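Local coordinates for protein prefoldin beta subunit 2 (Thermococcus sp., PDB 3AEI) that probably serves as a beta subunit of the archaeal prefoldin chaperone, which holds unfolded proteins and passes them to a group II chaperonin, at residues Ala6-Arg20 against Leu80-Leu94. Sequence-based numbering, arbitrary orientation.
Sequences AYELQLELQQIRTLR and LKKREKEIMEELSKL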
loop_
_atom_site.group_PDB
_atom_site.type_symbol
_atom_site.label_atom_id
_atom_site.label_comp_id
_atom_site.label_asym_id
_atom_site.label_seq_id
_atom_site.Cartn_x
_atom_site.Cartn_y
_atom_site.Cartn_z
ATOM N N ALA A 6 12.059 8.120 29.799
ATOM C CA ALA A 6 11.189 6.978 29.566
ATOM C C ALA A 6 10.361 7.182 28.298
ATOM O O ALA A 6 10.215 6.261 27.493
ATOM C CB ALA A 6 10.255 6.745 30.762
ATOM N N TYR A 7 9.831 8.386 28.103
ATOM C CA TYR A 7 8.996 8.649 26.922
ATOM C C TYR A 7 9.804 8.425 25.650
ATOM O O TYR A 7 9.320 7.851 24.676
ATOM C CB TYR A 7 8.467 10.081 26.951
ATOM C CG TYR A 7 7.690 10.455 25.716
ATOM C CD1 TYR A 7 6.382 10.021 25.530
ATOM C CD2 TYR A 7 8.258 11.282 24.759
ATOM C CE1 TYR A 7 5.657 10.417 24.420
ATOM C CE2 TYR A 7 7.551 11.678 23.656
ATOM C CZ TYR A 7 6.256 11.250 23.488
ATOM O OH TYR A 7 5.572 11.672 22.376
ATOM N N GLU A 8 11.046 8.882 25.656
ATOM C CA GLU A 8 11.901 8.712 24.487
ATOM C C GLU A 8 12.282 7.254 24.256
ATOM O O GLU A 8 12.481 6.836 23.114
ATOM C CB GLU A 8 13.133 9.596 24.611
ATOM C CG GLU A 8 12.745 11.063 24.655
ATOM C CD GLU A 8 13.930 11.981 24.635
ATOM O OE1 GLU A 8 13.730 13.207 24.755
ATOM O OE2 GLU A 8 15.062 11.476 24.497
ATOM N N LEU A 9 12.389 6.471 25.325
ATOM C CA LEU A 9 12.676 5.053 25.145
ATOM C C LEU A 9 11.404 4.408 24.603
ATOM O O LEU A 9 11.464 3.523 23.749
ATOM C CB LEU A 9 13.103 4.389 26.450
ATOM C CG LEU A 9 14.523 4.702 26.941
ATOM C CD1 LEU A 9 14.696 4.271 28.392
ATOM C CD2 LEU A 9 15.539 4.013 26.070
ATOM N N GLN A 10 10.256 4.854 25.082
ATOM C CA GLN A 10 8.994 4.320 24.616
ATOM C C GLN A 10 8.745 4.639 23.152
ATOM O O GLN A 10 8.183 3.815 22.423
ATOM C CB GLN A 10 7.849 4.867 25.471
ATOM C CG GLN A 10 7.906 4.364 26.867
ATOM C CD GLN A 10 6.958 5.137 27.783
ATOM O OE1 GLN A 10 6.573 6.272 27.483
ATOM N NE2 GLN A 10 6.590 4.526 28.906
ATOM N N LEU A 11 9.158 5.836 22.735
ATOM C CA LEU A 11 8.983 6.245 21.343
ATOM C C LEU A 11 9.840 5.338 20.449
ATOM O O LEU A 11 9.392 4.896 19.394
ATOM C CB LEU A 11 9.449 7.678 21.154
ATOM C CG LEU A 11 8.621 8.609 20.271
ATOM C CD1 LEU A 11 9.594 9.561 19.580
ATOM C CD2 LEU A 11 7.799 7.836 19.235
ATOM N N GLU A 12 11.064 5.066 20.884
ATOM C CA GLU A 12 11.970 4.222 20.116
ATOM C C GLU A 12 11.451 2.799 20.056
ATOM O O GLU A 12 11.478 2.155 19.000
ATOM C CB GLU A 12 13.362 4.227 20.743
ATOM C CG GLU A 12 14.390 3.552 19.865
ATOM C CD GLU A 12 15.746 3.462 20.520
ATOM O OE1 GLU A 12 15.919 4.054 21.609
ATOM O OE2 GLU A 12 16.638 2.795 19.943
ATOM N N LEU A 13 10.940 2.318 21.184
ATOM C CA LEU A 13 10.417 0.968 21.243
ATOM C C LEU A 13 9.228 0.804 20.289
ATOM O O LEU A 13 9.129 -0.190 19.554
ATOM C CB LEU A 13 10.031 0.653 22.682
ATOM C CG LEU A 13 9.355 -0.683 22.920
ATOM C CD1 LEU A 13 10.366 -1.806 22.667
ATOM C CD2 LEU A 13 8.868 -0.746 24.374
ATOM N N GLN A 14 8.324 1.783 20.266
ATOM C CA GLN A 14 7.171 1.684 19.389
ATOM C C GLN A 14 7.599 1.640 17.925
ATOM O O GLN A 14 7.045 0.882 17.131
ATOM C CB GLN A 14 6.225 2.879 19.583
ATOM C CG GLN A 14 5.068 2.925 18.555
ATOM C CD GLN A 14 5.381 3.747 17.296
ATOM O OE1 GLN A 14 5.357 3.230 16.178
ATOM N NE2 GLN A 14 5.664 5.036 17.480
ATOM N N GLN A 15 8.613 2.421 17.566
ATOM C CA GLN A 15 8.997 2.435 16.170
ATOM C C GLN A 15 9.619 1.123 15.766
ATOM O O GLN A 15 9.365 0.636 14.651
ATOM C CB GLN A 15 9.913 3.626 15.891
ATOM C CG GLN A 15 9.211 4.952 16.166
ATOM C CD GLN A 15 10.071 6.157 15.831
ATOM O OE1 GLN A 15 11.288 6.041 15.714
ATOM N NE2 GLN A 15 9.441 7.327 15.708
ATOM N N ILE A 16 10.404 0.537 16.670
ATOM C CA ILE A 16 11.026 -0.761 16.405
ATOM C C ILE A 16 9.957 -1.845 16.320
ATOM O O ILE A 16 10.004 -2.701 15.435
ATOM C CB ILE A 16 11.971 -1.154 17.518
ATOM C CG1 ILE A 16 13.162 -0.201 17.524
ATOM C CG2 ILE A 16 12.452 -2.570 17.315
ATOM C CD1 ILE A 16 13.965 -0.320 18.813
ATOM N N ARG A 17 9.004 -1.822 17.252
ATOM C CA ARG A 17 7.936 -2.810 17.251
ATOM C C ARG A 17 7.139 -2.743 15.962
ATOM O O ARG A 17 6.758 -3.776 15.418
ATOM C CB ARG A 17 6.966 -2.590 18.442
ATOM C CG ARG A 17 7.453 -3.130 19.778
ATOM C CD ARG A 17 6.537 -2.675 20.905
ATOM N NE ARG A 17 5.168 -3.141 20.709
ATOM C CZ ARG A 17 4.737 -4.346 21.076
ATOM N NH1 ARG A 17 5.571 -5.201 21.659
ATOM N NH2 ARG A 17 3.478 -4.700 20.865
ATOM N N THR A 18 6.866 -1.528 15.474
ATOM C CA THR A 18 6.073 -1.361 14.250
ATOM C C THR A 18 6.811 -1.962 13.069
ATOM O O THR A 18 6.212 -2.664 12.264
ATOM C CB THR A 18 5.748 0.131 14.000
ATOM O OG1 THR A 18 4.775 0.520 14.968
ATOM C CG2 THR A 18 5.184 0.381 12.629
ATOM N N LEU A 19 8.119 -1.731 12.983
ATOM C CA LEU A 19 8.896 -2.322 11.868
ATOM C C LEU A 19 8.909 -3.845 11.979
ATOM O O LEU A 19 8.731 -4.570 10.995
ATOM C CB LEU A 19 10.351 -1.845 11.922
ATOM C CG LEU A 19 10.900 -0.811 10.941
ATOM C CD1 LEU A 19 9.826 0.081 10.419
ATOM C CD2 LEU A 19 11.998 -0.016 11.653
ATOM N N ARG A 20 9.122 -4.328 13.192
ATOM C CA ARG A 20 9.187 -5.746 13.427
ATOM C C ARG A 20 7.882 -6.456 13.097
ATOM O O ARG A 20 7.878 -7.533 12.482
ATOM C CB ARG A 20 9.584 -6.012 14.878
ATOM C CG ARG A 20 9.931 -7.465 15.147
ATOM C CD ARG A 20 8.791 -8.146 15.860
ATOM N NE ARG A 20 8.491 -7.522 17.159
ATOM C CZ ARG A 20 7.317 -7.640 17.800
ATOM N NH1 ARG A 20 6.319 -8.358 17.288
ATOM N NH2 ARG A 20 7.125 -7.013 18.957
ATOM N N LEU A 80 15.734 -6.918 15.572
ATOM C CA LEU A 80 14.863 -5.894 16.141
ATOM C C LEU A 80 14.360 -6.322 17.520
ATOM O O LEU A 80 14.258 -5.488 18.426
ATOM C CB LEU A 80 13.678 -5.603 15.194
ATOM C CG LEU A 80 13.999 -4.945 13.854
ATOM C CD1 LEU A 80 12.812 -5.064 12.944
ATOM C CD2 LEU A 80 14.416 -3.509 14.031
ATOM N N LYS A 81 14.048 -7.611 17.697
ATOM C CA LYS A 81 13.569 -8.091 18.983
ATOM C C LYS A 81 14.669 -7.942 20.046
ATOM O O LYS A 81 14.387 -7.681 21.215
ATOM C CB LYS A 81 13.058 -9.550 18.886
ATOM C CG LYS A 81 11.680 -9.651 18.172
ATOM C CD LYS A 81 11.061 -11.060 18.104
ATOM C CE LYS A 81 10.392 -11.452 19.415
ATOM N NZ LYS A 81 9.584 -12.706 19.287
ATOM N N LYS A 82 15.922 -8.066 19.648
ATOM C CA LYS A 82 16.976 -7.913 20.636
ATOM C C LYS A 82 17.070 -6.428 21.052
ATOM O O LYS A 82 17.323 -6.138 22.228
ATOM C CB LYS A 82 18.288 -8.499 20.087
ATOM C CG LYS A 82 19.519 -7.706 20.364
ATOM C CD LYS A 82 19.590 -6.551 19.393
ATOM C CE LYS A 82 20.043 -6.968 18.004
ATOM N NZ LYS A 82 20.159 -5.766 17.134
ATOM N N ARG A 83 16.837 -5.498 20.118
ATOM C CA ARG A 83 16.843 -4.063 20.453
ATOM C C ARG A 83 15.632 -3.769 21.355
ATOM O O ARG A 83 15.738 -2.971 22.291
ATOM C CB ARG A 83 16.764 -3.166 19.198
ATOM C CG ARG A 83 18.091 -2.935 18.429
ATOM C CD ARG A 83 17.923 -2.004 17.174
ATOM N NE ARG A 83 17.581 -0.622 17.525
ATOM C CZ ARG A 83 17.067 0.280 16.689
ATOM N NH1 ARG A 83 16.826 -0.040 15.424
ATOM N NH2 ARG A 83 16.776 1.505 17.124
ATOM N N GLU A 84 14.492 -4.410 21.091
ATOM C CA GLU A 84 13.292 -4.189 21.927
ATOM C C GLU A 84 13.586 -4.690 23.340
ATOM O O GLU A 84 13.124 -4.126 24.324
ATOM C CB GLU A 84 12.083 -4.978 21.418
ATOM C CG GLU A 84 11.575 -4.582 20.061
ATOM C CD GLU A 84 10.460 -5.496 19.571
ATOM O OE1 GLU A 84 9.598 -5.896 20.393
ATOM O OE2 GLU A 84 10.436 -5.810 18.351
ATOM N N LYS A 85 14.335 -5.787 23.410
ATOM C CA LYS A 85 14.700 -6.419 24.670
ATOM C C LYS A 85 15.500 -5.446 25.525
ATOM O O LYS A 85 15.185 -5.219 26.701
ATOM C CB LYS A 85 15.529 -7.672 24.370
ATOM C CG LYS A 85 16.091 -8.408 25.580
ATOM C CD LYS A 85 15.013 -9.140 26.361
ATOM C CE LYS A 85 15.590 -10.360 27.093
ATOM N NZ LYS A 85 16.766 -10.032 27.957
ATOM N N GLU A 86 16.517 -4.851 24.919
ATOM C CA GLU A 86 17.374 -3.891 25.619
ATOM C C GLU A 86 16.568 -2.717 26.178
ATOM O O GLU A 86 16.720 -2.333 27.350
ATOM C CB GLU A 86 18.439 -3.353 24.669
ATOM C CG GLU A 86 19.370 -4.430 24.143
ATOM C CD GLU A 86 20.190 -3.982 22.942
ATOM O OE1 GLU A 86 21.100 -4.737 22.539
ATOM O OE2 GLU A 86 19.927 -2.885 22.395
ATOM N N ILE A 87 15.727 -2.137 25.328
ATOM C CA ILE A 87 14.909 -1.000 25.730
ATOM C C ILE A 87 13.947 -1.381 26.858
ATOM O O ILE A 87 13.813 -0.640 27.851
ATOM C CB ILE A 87 14.111 -0.429 24.532
ATOM C CG1 ILE A 87 15.070 0.116 23.475
ATOM C CG2 ILE A 87 13.150 0.677 25.009
ATOM C CD1 ILE A 87 14.370 0.415 22.124
ATOM N N MET A 88 13.286 -2.528 26.740
ATOM C CA MET A 88 12.359 -2.907 27.794
ATOM C C MET A 88 13.100 -3.027 29.124
ATOM O O MET A 88 12.552 -2.707 30.182
ATOM C CB MET A 88 11.643 -4.213 27.430
ATOM C CG MET A 88 10.714 -4.036 26.252
ATOM S SD MET A 88 9.795 -5.516 25.828
ATOM C CE MET A 88 11.008 -6.423 24.941
ATOM N N GLU A 89 14.351 -3.465 29.070
ATOM C CA GLU A 89 15.143 -3.598 30.284
ATOM C C GLU A 89 15.479 -2.219 30.848
ATOM O O GLU A 89 15.444 -2.018 32.063
ATOM C CB GLU A 89 16.429 -4.381 30.008
ATOM C CG GLU A 89 16.198 -5.771 29.439
ATOM C CD GLU A 89 17.493 -6.537 29.200
ATOM O OE1 GLU A 89 18.496 -5.897 28.808
ATOM O OE2 GLU A 89 17.503 -7.778 29.390
ATOM N N GLU A 90 15.807 -1.267 29.980
ATOM C CA GLU A 90 16.126 0.077 30.465
ATOM C C GLU A 90 14.887 0.648 31.131
ATOM O O GLU A 90 14.954 1.220 32.218
ATOM C CB GLU A 90 16.533 1.011 29.331
ATOM C CG GLU A 90 17.901 0.780 28.743
ATOM C CD GLU A 90 18.270 1.847 27.719
ATOM O OE1 GLU A 90 18.323 3.041 28.089
ATOM O OE2 GLU A 90 18.501 1.493 26.545
ATOM N N LEU A 91 13.753 0.500 30.461
ATOM C CA LEU A 91 12.503 1.007 30.997
ATOM C C LEU A 91 12.240 0.397 32.367
ATOM O O LEU A 91 11.709 1.060 33.252
ATOM C CB LEU A 91 11.341 0.695 30.046
ATOM C CG LEU A 91 11.309 1.644 28.839
ATOM C CD1 LEU A 91 10.319 1.178 27.789
ATOM C CD2 LEU A 91 10.951 3.028 29.317
ATOM N N SER A 92 12.637 -0.860 32.547
ATOM C CA SER A 92 12.417 -1.540 33.821
ATOM C C SER A 92 13.330 -0.988 34.922
ATOM O O SER A 92 12.902 -0.825 36.066
ATOM C CB SER A 92 12.633 -3.046 33.645
ATOM O OG SER A 92 11.755 -3.767 34.485
ATOM N N LYS A 93 14.580 -0.693 34.576
ATOM C CA LYS A 93 15.535 -0.148 35.537
ATOM C C LYS A 93 15.170 1.261 36.023
ATOM O O LYS A 93 15.626 1.690 37.080
ATOM C CB LYS A 93 16.939 -0.115 34.925
ATOM C CG LYS A 93 17.512 -1.483 34.607
ATOM C CD LYS A 93 18.801 -1.383 33.794
ATOM C CE LYS A 93 19.330 -2.765 33.410
ATOM N NZ LYS A 93 20.511 -2.682 32.505
ATOM N N LEU A 94 14.355 1.983 35.258
ATOM C CA LEU A 94 13.969 3.348 35.623
ATOM C C LEU A 94 12.851 3.426 36.675
ATOM O O LEU A 94 11.778 2.828 36.532
ATOM C CB LEU A 94 13.564 4.127 34.363
ATOM C CG LEU A 94 14.697 4.569 33.422
ATOM C CD1 LEU A 94 14.141 5.076 32.100
ATOM C CD2 LEU A 94 15.511 5.667 34.096
HETATM O O HOH W 1 8.146 -4.894 22.466
#
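Arg20 sets out with CG opposite its own N (chi1 -169°) and bends at the next two torsions, while Glu84 runs extended from a CG lying beside its N; together these torsions bring the NE/NH2 side of the guanidinium to the carboxylate. Ala6-Arg20 and Leu80-Leu94 are part of the antiparallel coiled coil of a prefoldin subunit, near its free end where both chain termini lie; the axes of these segments come within 9.6 Å at 158°. Arg20 NE donates to Glu84 OE2 at 2.9 Å, almost straight at 174°, and NH2 reaches OE1; both oxygens accept through syn lone pairs, evidence of a bidentate salt bridge. The second NH group, NH1, pairs with Glu24 one turn on. Glu84 OE1 also takes a bond from a water that accepts from Arg17 NH1, so three bonds hold the carboxylate of the largely buried Glu84. A leucine in place of Arg20 would probably leave both Glu84 oxygens and Glu24 without this cationic partner, and the Glu84 carboxylate, held then by the water, freer to turn.

Knobs-into-holes packing accounts for the apolar seam. Leu13 enters among Glu84, Ile87, Met88 and Leu91, its CD1 3.8 Å from Glu84 CB, while Ile87 answers from the other helix, sitting among Leu9, Glu12, Leu13 and Ile16. Packing is tight where Ile16 CD1 meets Ile87 CD1 at 3.4 Å. Along one flank Ile16 CD1 covers a face of the Arg83 guanidinium, offset toward its rim, while Arg83 NH2 gives an in-plane bond to the anti lone pair of Glu12 OE2, 3.1 Å long.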